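Local coordinates for response regulator aspartate phosphatase I (Bacillus subtilis subsp. subtilis, PDB 4I1A), which dephosphorylates the sporulation phosphotransferase Spo0F and activates excision and transfer of the mobile element ICEBs1 by inactivating its repressor ImmR, at residues A[141-146]-A[170-175]; A[193-198]-A[205-210]; A[301-306]-A[325-330]. All coordinates share one frame; numbering follows the deposited sequence.

Contact 1 (A[141-146]-A[170-175]); sequences EKAEFF and LKIFRE
Ala143 and Phe173 make the central contact, a CH-pi interaction in which the methyl of Ala143 sits over one face of the Phe173 ring. Ala143 CB is 3.8 Å from the ring centroid and 17° off the normal, displaced a little toward the rim on the side of CE2 and CZ; the distance from Ala143 CB to Phe173 CZ is 3.7 Å. The ring therefore lies broadside against helix 139-155, close enough to the backbone that Phe173 CZ comes within 4.0 Å of Glu144 N. That amide approaches obliquely.

Aliphatic packing adds a second point. With CG1 of Ile172 beside the backbone N (chi1 -62°), CG2 is left anti to that N and rests on the same methyl, with Ala143 CB to Ile172 CG2 at 4.1 Å. One small side chain is thus touched by two large neighbours, and the CA atoms of Ala143 and Ile172 can come to 6.5 Å. The alkyl part of Glu144 lies at the border, where its CG is 4.3 Å from Phe173 CZ.

Beyond the pair, Phe173 also packs on Gln182, Thr183 and Cys186, so the ring, carried by helix 159-173, touches two other helices, 139-155 and 180-196. Replacing Phe173 with an alanine would probably strip Ala143 of its aromatic cover and open a gap toward helix 180-196. The two segments run in roughly opposite directions on consecutive helices, 139-155 and 159-173, which form an antiparallel helical hairpin, the building unit of tetratricopeptide-type helical arrays.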
loop_
_atom_site.group_PDB
_atom_site.type_symbol
_atom_site.label_atom_id
_atom_site.label_comp_id
_atom_site.label_asym_id
_atom_site.label_seq_id
_atom_site.Cartn_x
_atom_site.Cartn_y
_atom_site.Cartn_z
ATOM N N GLU A 141 -22.503 14.862 -2.075
ATOM C CA GLU A 141 -23.023 13.698 -1.361
ATOM C C GLU A 141 -22.949 12.477 -2.279
ATOM O O GLU A 141 -22.787 11.352 -1.816
ATOM C CB GLU A 141 -24.447 13.923 -0.835
ATOM C CG GLU A 141 -24.544 14.059 0.696
ATOM C CD GLU A 141 -24.090 12.806 1.461
ATOM O OE1 GLU A 141 -23.674 12.939 2.635
ATOM O OE2 GLU A 141 -24.158 11.688 0.899
ATOM N N LYS A 142 -23.063 12.718 -3.585
ATOM C CA LYS A 142 -22.792 11.703 -4.597
ATOM C C LYS A 142 -21.321 11.319 -4.562
ATOM O O LYS A 142 -20.967 10.134 -4.592
ATOM C CB LYS A 142 -23.105 12.243 -5.990
ATOM C CG LYS A 142 -24.538 12.074 -6.439
ATOM C CD LYS A 142 -24.739 12.604 -7.860
ATOM C CE LYS A 142 -24.880 14.124 -7.889
ATOM N NZ LYS A 142 -25.212 14.632 -9.252
ATOM N N ALA A 143 -20.465 12.337 -4.522
ATOM C CA ALA A 143 -19.027 12.116 -4.516
ATOM C C ALA A 143 -18.649 11.302 -3.285
ATOM O O ALA A 143 -17.891 10.346 -3.386
ATOM C CB ALA A 143 -18.269 13.443 -4.555
ATOM N N GLU A 144 -19.201 11.670 -2.132
ATOM C CA GLU A 144 -18.981 10.921 -0.903
ATOM C C GLU A 144 -19.403 9.464 -1.084
ATOM O O GLU A 144 -18.710 8.554 -0.637
ATOM C CB GLU A 144 -19.714 11.576 0.275
ATOM C CG GLU A 144 -19.019 12.828 0.824
ATOM C CD GLU A 144 -19.958 13.749 1.609
ATOM O OE1 GLU A 144 -21.191 13.590 1.498
ATOM O OE2 GLU A 144 -19.459 14.639 2.335
ATOM N N PHE A 145 -20.522 9.255 -1.771
ATOM C CA PHE A 145 -21.026 7.914 -2.050
ATOM C C PHE A 145 -20.108 7.110 -2.969
ATOM O O PHE A 145 -19.790 5.953 -2.688
ATOM C CB PHE A 145 -22.428 7.986 -2.668
ATOM C CG PHE A 145 -22.935 6.660 -3.154
ATOM C CD1 PHE A 145 -23.320 5.681 -2.250
ATOM C CD2 PHE A 145 -23.008 6.381 -4.512
ATOM C CE1 PHE A 145 -23.776 4.447 -2.685
ATOM C CE2 PHE A 145 -23.463 5.150 -4.959
ATOM C CZ PHE A 145 -23.851 4.181 -4.043
ATOM N N PHE A 146 -19.700 7.720 -4.077
ATOM C CA PHE A 146 -18.787 7.073 -5.015
ATOM C C PHE A 146 -17.461 6.681 -4.362
ATOM O O PHE A 146 -16.914 5.605 -4.638
ATOM C CB PHE A 146 -18.527 7.972 -6.229
ATOM C CG PHE A 146 -19.736 8.183 -7.103
ATOM C CD1 PHE A 146 -20.697 7.189 -7.237
ATOM C CD2 PHE A 146 -19.912 9.377 -7.786
ATOM C CE1 PHE A 146 -21.822 7.384 -8.040
ATOM C CE2 PHE A 146 -21.030 9.581 -8.590
ATOM C CZ PHE A 146 -21.988 8.582 -8.718
ATOM N N LEU A 170 -13.499 11.600 -7.886
ATOM C CA LEU A 170 -12.380 12.506 -8.125
ATOM C C LEU A 170 -12.745 13.685 -9.028
ATOM O O LEU A 170 -12.521 14.836 -8.656
ATOM C CB LEU A 170 -11.187 11.745 -8.713
ATOM C CG LEU A 170 -9.986 12.598 -9.150
ATOM C CD1 LEU A 170 -9.525 13.533 -8.022
ATOM C CD2 LEU A 170 -8.827 11.712 -9.626
ATOM N N LYS A 171 -13.316 13.405 -10.201
ATOM C CA LYS A 171 -13.658 14.462 -11.163
ATOM C C LYS A 171 -14.599 15.526 -10.587
ATOM O O LYS A 171 -14.709 16.631 -11.122
ATOM C CB LYS A 171 -14.267 13.871 -12.438
ATOM C CG LYS A 171 -13.326 13.831 -13.633
ATOM C CD LYS A 171 -14.093 13.460 -14.899
ATOM C CE LYS A 171 -15.293 14.380 -15.109
ATOM N NZ LYS A 171 -16.122 14.009 -16.292
ATOM N N ILE A 172 -15.274 15.185 -9.494
ATOM C CA ILE A 172 -16.153 16.119 -8.807
ATOM C C ILE A 172 -15.415 16.828 -7.670
ATOM O O ILE A 172 -15.475 18.052 -7.557
ATOM C CB ILE A 172 -17.419 15.407 -8.262
ATOM C CG1 ILE A 172 -18.240 14.815 -9.413
ATOM C CG2 ILE A 172 -18.280 16.363 -7.439
ATOM C CD1 ILE A 172 -19.434 13.982 -8.956
ATOM N N PHE A 173 -14.715 16.058 -6.836
ATOM C CA PHE A 173 -13.993 16.612 -5.682
ATOM C C PHE A 173 -12.960 17.687 -6.049
ATOM O O PHE A 173 -12.767 18.646 -5.293
ATOM C CB PHE A 173 -13.312 15.499 -4.876
ATOM C CG PHE A 173 -14.190 14.871 -3.821
ATOM C CD1 PHE A 173 -14.922 15.659 -2.944
ATOM C CD2 PHE A 173 -14.275 13.481 -3.699
ATOM C CE1 PHE A 173 -15.731 15.077 -1.966
ATOM C CE2 PHE A 173 -15.082 12.888 -2.720
ATOM C CZ PHE A 173 -15.806 13.684 -1.853
ATOM N N ARG A 174 -12.304 17.521 -7.199
ATOM C CA ARG A 174 -11.284 18.463 -7.673
ATOM C C ARG A 174 -11.750 19.918 -7.659
ATOM O O ARG A 174 -11.006 20.809 -7.244
ATOM C CB ARG A 174 -10.829 18.109 -9.093
ATOM C CG ARG A 174 -10.171 16.763 -9.229
ATOM C CD ARG A 174 -9.046 16.784 -10.248
ATOM N NE ARG A 174 -9.474 17.318 -11.536
ATOM C CZ ARG A 174 -9.825 16.572 -12.579
ATOM N NH1 ARG A 174 -9.800 15.247 -12.493
ATOM N NH2 ARG A 174 -10.200 17.153 -13.712
ATOM N N GLU A 175 -12.978 20.144 -8.122
ATOM C CA GLU A 175 -13.544 21.487 -8.227
ATOM C C GLU A 175 -13.661 22.181 -6.873
ATOM O O GLU A 175 -12.961 23.157 -6.606
ATOM C CB GLU A 175 -14.918 21.428 -8.893
ATOM C CG GLU A 175 -14.915 20.743 -10.250
ATOM C CD GLU A 175 -13.997 21.421 -11.253
ATOM O OE1 GLU A 175 -14.416 22.442 -11.850
ATOM O OE2 GLU A 175 -12.860 20.931 -11.445
#

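Contact 2 (A[193-198]-A[205-210]); sequences NLIDSL and EQFLKS
Leu194 and Ile195 meet Gln206 and Phe207 in two separate pairs, and all four place the first carbon beyond CB (CG1 in isoleucine) beside the backbone N, anti to the carbonyl carbon. From that start Ile195 continues fully extended, chi2 -178°, and sends CD1 out as the leading atom toward helix 200-215. Gln206 instead bends at chi2, -55°, so its CG stands at the elbow of the chain and does the touching in place of the amide.

The first pair is Ile195 with Phe207. Ile195 CD1 lies near the plane of the ring and meets its edge, 3.9 Å from Phe207 CE2, with the two side chains crossing at about a right angle. The second is Leu194 with Gln206, also nearly perpendicular, where Leu194 CD1 comes to 4.1 Å from Gln206 CG. Each pair is joined by one atom on either partner, in keeping with a CA separation of 9.2 Å between Leu194 and Gln206 and a modest buried surface of 103 Å². Ala191 of helix 180-196 touches both Gln206 and Phe207, and Ala203 of helix 200-215 touches both Leu194 and Ile195. The Phe207 ring is also met by Asn229, Ile230 and Cys233 of helix 220-236.

Just past these contacts helix 180-196 is closed by a Schellman motif: Leu198, with positive phi, is its C-prime residue. Leu198 N bonds Ile195 O at 2.9 Å, and a wider backbone bond runs from the residue after Leu198 back to Leu194 O. This ending turns the chain sharply into helix 200-215. The result is the antiparallel helix-turn-helix hairpin of a tetratricopeptide repeat, here within the range predicted as TPR 3.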
loop_
_atom_site.group_PDB
_atom_site.type_symbol
_atom_site.label_atom_id
_atom_site.label_comp_id
_atom_site.label_asym_id
_atom_site.label_seq_id
_atom_site.Cartn_x
_atom_site.Cartn_y
_atom_site.Cartn_z
ATOM N N ASN A 193 -5.018 1.344 -7.109
ATOM C CA ASN A 193 -5.514 0.439 -8.139
ATOM C C ASN A 193 -4.499 0.254 -9.264
ATOM O O ASN A 193 -4.277 -0.860 -9.735
ATOM C CB ASN A 193 -6.828 0.957 -8.701
ATOM C CG ASN A 193 -8.009 0.653 -7.798
ATOM O OD1 ASN A 193 -8.283 -0.505 -7.498
ATOM N ND2 ASN A 193 -8.721 1.697 -7.368
ATOM N N LEU A 194 -3.879 1.356 -9.679
ATOM C CA LEU A 194 -2.820 1.319 -10.682
ATOM C C LEU A 194 -1.627 0.479 -10.214
ATOM O O LEU A 194 -1.031 -0.251 -11.011
ATOM C CB LEU A 194 -2.384 2.745 -11.059
ATOM C CG LEU A 194 -3.441 3.528 -11.843
ATOM C CD1 LEU A 194 -3.118 5.002 -11.956
ATOM C CD2 LEU A 194 -3.640 2.908 -13.233
ATOM N N ILE A 195 -1.284 0.582 -8.929
ATOM C CA ILE A 195 -0.243 -0.258 -8.335
ATOM C C ILE A 195 -0.606 -1.745 -8.437
ATOM O O ILE A 195 0.218 -2.571 -8.835
ATOM C CB ILE A 195 0.021 0.121 -6.856
ATOM C CG1 ILE A 195 0.827 1.417 -6.779
ATOM C CG2 ILE A 195 0.770 -0.990 -6.109
ATOM C CD1 ILE A 195 1.159 1.806 -5.387
ATOM N N ASP A 196 -1.847 -2.083 -8.099
ATOM C CA ASP A 196 -2.311 -3.456 -8.246
ATOM C C ASP A 196 -2.254 -3.970 -9.693
ATOM O O ASP A 196 -2.207 -5.175 -9.911
ATOM C CB ASP A 196 -3.720 -3.622 -7.668
ATOM C CG ASP A 196 -3.752 -3.462 -6.165
ATOM O OD1 ASP A 196 -2.677 -3.570 -5.534
ATOM O OD2 ASP A 196 -4.852 -3.240 -5.613
ATOM N N SER A 197 -2.260 -3.062 -10.668
ATOM C CA SER A 197 -2.140 -3.440 -12.071
ATOM C C SER A 197 -0.702 -3.315 -12.567
ATOM O O SER A 197 -0.457 -3.399 -13.773
ATOM C CB SER A 197 -3.023 -2.554 -12.962
ATOM O OG SER A 197 -4.376 -2.598 -12.578
ATOM N N LEU A 198 0.232 -3.077 -11.647
ATOM C CA LEU A 198 1.649 -2.881 -11.979
ATOM C C LEU A 198 1.889 -1.709 -12.924
ATOM O O LEU A 198 2.874 -1.690 -13.671
ATOM C CB LEU A 198 2.260 -4.152 -12.576
ATOM C CG LEU A 198 2.000 -5.472 -11.854
ATOM C CD1 LEU A 198 2.834 -6.557 -12.499
ATOM C CD2 LEU A 198 2.275 -5.373 -10.357
ATOM N N GLU A 205 2.416 9.319 -11.325
ATOM C CA GLU A 205 1.819 10.574 -11.783
ATOM C C GLU A 205 0.702 10.989 -10.838
ATOM O O GLU A 205 0.590 12.160 -10.483
ATOM C CB GLU A 205 1.287 10.467 -13.215
ATOM C CG GLU A 205 2.341 10.244 -14.293
ATOM C CD GLU A 205 1.749 9.641 -15.569
ATOM O OE1 GLU A 205 0.530 9.816 -15.809
ATOM O OE2 GLU A 205 2.497 8.978 -16.323
ATOM N N GLN A 206 -0.125 10.027 -10.430
ATOM C CA GLN A 206 -1.197 10.314 -9.481
ATOM C C GLN A 206 -0.652 10.849 -8.160
ATOM O O GLN A 206 -1.073 11.909 -7.691
ATOM C CB GLN A 206 -2.042 9.074 -9.215
ATOM C CG GLN A 206 -3.018 8.744 -10.328
ATOM C CD GLN A 206 -3.933 9.905 -10.671
ATOM O OE1 GLN A 206 -4.538 10.522 -9.793
ATOM N NE2 GLN A 206 -4.028 10.214 -11.957
ATOM N N PHE A 207 0.283 10.109 -7.568
ATOM C CA PHE A 207 0.867 10.483 -6.282
ATOM C C PHE A 207 1.581 11.830 -6.362
ATOM O O PHE A 207 1.581 12.583 -5.390
ATOM C CB PHE A 207 1.827 9.396 -5.769
ATOM C CG PHE A 207 1.134 8.148 -5.258
ATOM C CD1 PHE A 207 0.114 8.232 -4.319
ATOM C CD2 PHE A 207 1.513 6.891 -5.712
ATOM C CE1 PHE A 207 -0.515 7.086 -3.844
ATOM C CE2 PHE A 207 0.882 5.739 -5.244
ATOM C CZ PHE A 207 -0.129 5.838 -4.308
ATOM N N LEU A 208 2.186 12.138 -7.509
ATOM C CA LEU A 208 2.831 13.449 -7.685
ATOM C C LEU A 208 1.809 14.579 -7.619
ATOM O O LEU A 208 2.089 15.647 -7.076
ATOM C CB LEU A 208 3.634 13.526 -8.987
ATOM C CG LEU A 208 4.965 12.755 -8.951
ATOM C CD1 LEU A 208 5.580 12.662 -10.341
ATOM C CD2 LEU A 208 5.951 13.389 -7.972
ATOM N N LYS A 209 0.622 14.339 -8.162
ATOM C CA LYS A 209 -0.441 15.327 -8.074
ATOM C C LYS A 209 -0.867 15.465 -6.623
ATOM O O LYS A 209 -1.091 16.565 -6.135
ATOM C CB LYS A 209 -1.636 14.951 -8.956
ATOM C CG LYS A 209 -1.389 15.159 -10.444
ATOM C CD LYS A 209 -2.701 15.232 -11.231
ATOM C CE LYS A 209 -3.449 13.905 -11.219
ATOM N NZ LYS A 209 -4.872 14.053 -11.653
ATOM N N SER A 210 -0.958 14.340 -5.929
ATOM C CA SER A 210 -1.364 14.347 -4.532
ATOM C C SER A 210 -0.432 15.198 -3.678
ATOM O O SER A 210 -0.887 15.956 -2.822
ATOM C CB SER A 210 -1.432 12.914 -4.005
ATOM O OG SER A 210 -2.366 12.162 -4.764
#

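Contact 3 (A[301-306]-A[325-330]); sequences YSAKFK and FSYLAS
Tyr327 reaches Ala303 because its ring swings out with CG anti to the backbone N, chi1 174°. This sets CD2, a ring carbon next to CG, against the methyl, Tyr327 CD2 to Ala303 CB being 3.8 Å, and the methyl meets the ring obliquely. Leu328, one residue on, approaches the same methyl with its branch point: Ala303 CB is 4.3 Å from Leu328 CG. Ring and leucine branch point both converge on this alanine where the helices come close, with 6.8 Å between the CA atoms of Ala303 and Tyr327. The local axes approach to 9.2 Å at 148° between their directions, an antiparallel pairing with a clear splay.

Lys304 contributes carbon to the contact. Its CG lies 4.3 Å from Leu328 CD1; from there the chain runs extended, chi2 to chi4, with CD over one face of the Tyr301 ring and NZ carried on to salt bridges with Glu300 and Asp336.

Two further side chains fold back on their own helices. Lys306 curls so that its NZ donates to Ser302 O at 2.8 Å; that carbonyl also accepts from Lys306 N, the two donors coming from opposite faces of its plane. Ser330, with chi1 at 76°, turns its OG back to Tyr327 O at 2.7 Å.

Between the segments the chemistry is therefore apolar: methyl, ring and branched alkyl groups meet, and the two segments touch through carbon atoms alone. The lysine charge, directed outside the pair, is probably offset by the two carboxylates; the bridge to Asp336 ties helix 299-313 to helix 334-351, while that to Glu300 stays within its own helix.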
loop_
_atom_site.group_PDB
_atom_site.type_symbol
_atom_site.label_atom_id
_atom_site.label_comp_id
_atom_site.label_asym_id
_atom_site.label_seq_id
_atom_site.Cartn_x
_atom_site.Cartn_y
_atom_site.Cartn_z
ATOM N N TYR A 301 5.981 -6.370 10.285
ATOM C CA TYR A 301 7.215 -5.760 9.808
ATOM C C TYR A 301 8.431 -6.376 10.495
ATOM O O TYR A 301 9.533 -6.413 9.936
ATOM C CB TYR A 301 7.166 -4.232 9.888
ATOM C CG TYR A 301 6.504 -3.681 8.651
ATOM C CD1 TYR A 301 7.227 -3.495 7.477
ATOM C CD2 TYR A 301 5.142 -3.423 8.627
ATOM C CE1 TYR A 301 6.619 -3.033 6.331
ATOM C CE2 TYR A 301 4.523 -2.965 7.490
ATOM C CZ TYR A 301 5.262 -2.767 6.346
ATOM O OH TYR A 301 4.631 -2.303 5.219
ATOM N N SER A 302 8.200 -6.904 11.690
ATOM C CA SER A 302 9.220 -7.667 12.397
ATOM C C SER A 302 9.657 -8.865 11.548
ATOM O O SER A 302 10.843 -9.108 11.369
ATOM C CB SER A 302 8.692 -8.108 13.761
ATOM O OG SER A 302 9.619 -8.948 14.415
ATOM N N ALA A 303 8.691 -9.588 10.992
ATOM C CA ALA A 303 8.990 -10.677 10.066
ATOM C C ALA A 303 9.627 -10.146 8.775
ATOM O O ALA A 303 10.558 -10.747 8.222
ATOM C CB ALA A 303 7.731 -11.484 9.761
ATOM N N LYS A 304 9.145 -9.006 8.301
ATOM C CA LYS A 304 9.707 -8.450 7.084
ATOM C C LYS A 304 11.155 -7.978 7.256
ATOM O O LYS A 304 11.993 -8.227 6.384
ATOM C CB LYS A 304 8.797 -7.354 6.509
ATOM C CG LYS A 304 7.510 -7.917 5.890
ATOM C CD LYS A 304 6.483 -6.831 5.584
ATOM C CE LYS A 304 5.324 -7.427 4.777
ATOM N NZ LYS A 304 4.136 -6.537 4.703
ATOM N N PHE A 305 11.455 -7.301 8.368
ATOM C CA PHE A 305 12.857 -6.960 8.672
ATOM C C PHE A 305 13.749 -8.202 8.761
ATOM O O PHE A 305 14.891 -8.184 8.303
ATOM C CB PHE A 305 12.979 -6.092 9.929
ATOM C CG PHE A 305 12.692 -4.640 9.680
ATOM C CD1 PHE A 305 13.585 -3.858 8.950
ATOM C CD2 PHE A 305 11.513 -4.058 10.133
ATOM C CE1 PHE A 305 13.314 -2.512 8.696
ATOM C CE2 PHE A 305 11.239 -2.711 9.885
ATOM C CZ PHE A 305 12.142 -1.940 9.173
ATOM N N LYS A 306 13.200 -9.300 9.279
ATOM C CA LYS A 306 13.937 -10.569 9.316
ATOM C C LYS A 306 14.330 -11.096 7.930
ATOM O O LYS A 306 15.357 -11.771 7.786
ATOM C CB LYS A 306 13.188 -11.645 10.117
ATOM C CG LYS A 306 12.965 -11.293 11.589
ATOM C CD LYS A 306 14.206 -10.641 12.228
ATOM C CE LYS A 306 13.847 -9.737 13.428
ATOM N NZ LYS A 306 12.948 -8.580 13.061
ATOM N N PHE A 325 8.858 -16.017 6.279
ATOM C CA PHE A 325 7.803 -16.416 5.333
ATOM C C PHE A 325 6.799 -17.357 5.969
ATOM O O PHE A 325 5.614 -17.307 5.662
ATOM C CB PHE A 325 8.372 -17.037 4.033
ATOM C CG PHE A 325 8.834 -16.004 3.031
ATOM C CD1 PHE A 325 7.918 -15.181 2.397
ATOM C CD2 PHE A 325 10.177 -15.837 2.746
ATOM C CE1 PHE A 325 8.334 -14.217 1.490
ATOM C CE2 PHE A 325 10.597 -14.880 1.841
ATOM C CZ PHE A 325 9.676 -14.067 1.214
ATOM N N SER A 326 7.276 -18.221 6.851
ATOM C CA SER A 326 6.379 -19.047 7.642
ATOM C C SER A 326 5.443 -18.150 8.444
ATOM O O SER A 326 4.240 -18.388 8.484
ATOM C CB SER A 326 7.159 -19.951 8.605
ATOM O OG SER A 326 7.826 -20.995 7.926
ATOM N N TYR A 327 5.988 -17.115 9.084
ATOM C CA TYR A 327 5.136 -16.275 9.918
ATOM C C TYR A 327 4.078 -15.594 9.064
ATOM O O TYR A 327 2.889 -15.618 9.397
ATOM C CB TYR A 327 5.906 -15.222 10.732
ATOM C CG TYR A 327 4.926 -14.311 11.440
ATOM C CD1 TYR A 327 4.355 -14.685 12.660
ATOM C CD2 TYR A 327 4.515 -13.108 10.863
ATOM C CE1 TYR A 327 3.428 -13.873 13.299
ATOM C CE2 TYR A 327 3.590 -12.289 11.493
ATOM C CZ TYR A 327 3.050 -12.674 12.705
ATOM O OH TYR A 327 2.122 -11.857 13.309
ATOM N N LEU A 328 4.526 -14.987 7.969
ATOM C CA LEU A 328 3.630 -14.272 7.060
ATOM C C LEU A 328 2.547 -15.185 6.498
ATOM O O LEU A 328 1.363 -14.848 6.537
ATOM C CB LEU A 328 4.424 -13.628 5.930
ATOM C CG LEU A 328 5.288 -12.446 6.369
ATOM C CD1 LEU A 328 6.176 -11.947 5.232
ATOM C CD2 LEU A 328 4.407 -11.322 6.923
ATOM N N ALA A 329 2.957 -16.345 5.995
ATOM C CA ALA A 329 2.021 -17.333 5.464
ATOM C C ALA A 329 1.010 -17.786 6.516
ATOM O O ALA A 329 -0.165 -17.972 6.211
ATOM C CB ALA A 329 2.774 -18.541 4.885
ATOM N N SER A 330 1.458 -17.958 7.755
ATOM C CA SER A 330 0.548 -18.408 8.808
ATOM C C SER A 330 -0.501 -17.338 9.091
ATOM O O SER A 330 -1.589 -17.640 9.570
ATOM C CB SER A 330 1.307 -18.736 10.093
ATOM O OG SER A 330 1.684 -17.546 10.759
#

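Overall arrangement
All three contacts join successive helices of the all-helical array, mainly through carbon surfaces, but they differ in depth. Contact 3 is buried although its centre is about 17 Å from the centre of the chain; contacts 1 and 2 are partly buried, at about 23 and 11 Å. Contact 1 uses a ring face, contact 2 a ring edge, and contact 3 an oblique ring beside the alkyl chain of a lysine. Contacts 1 and 2 share no helix, but the second helix of contact 1, 159-173, is followed in the chain by the first of contact 2, 180-196, and their centres are about 18 Å apart. Contact 3 lies across the chain's centre from both, its nearest atoms about 12 Å from contact 2.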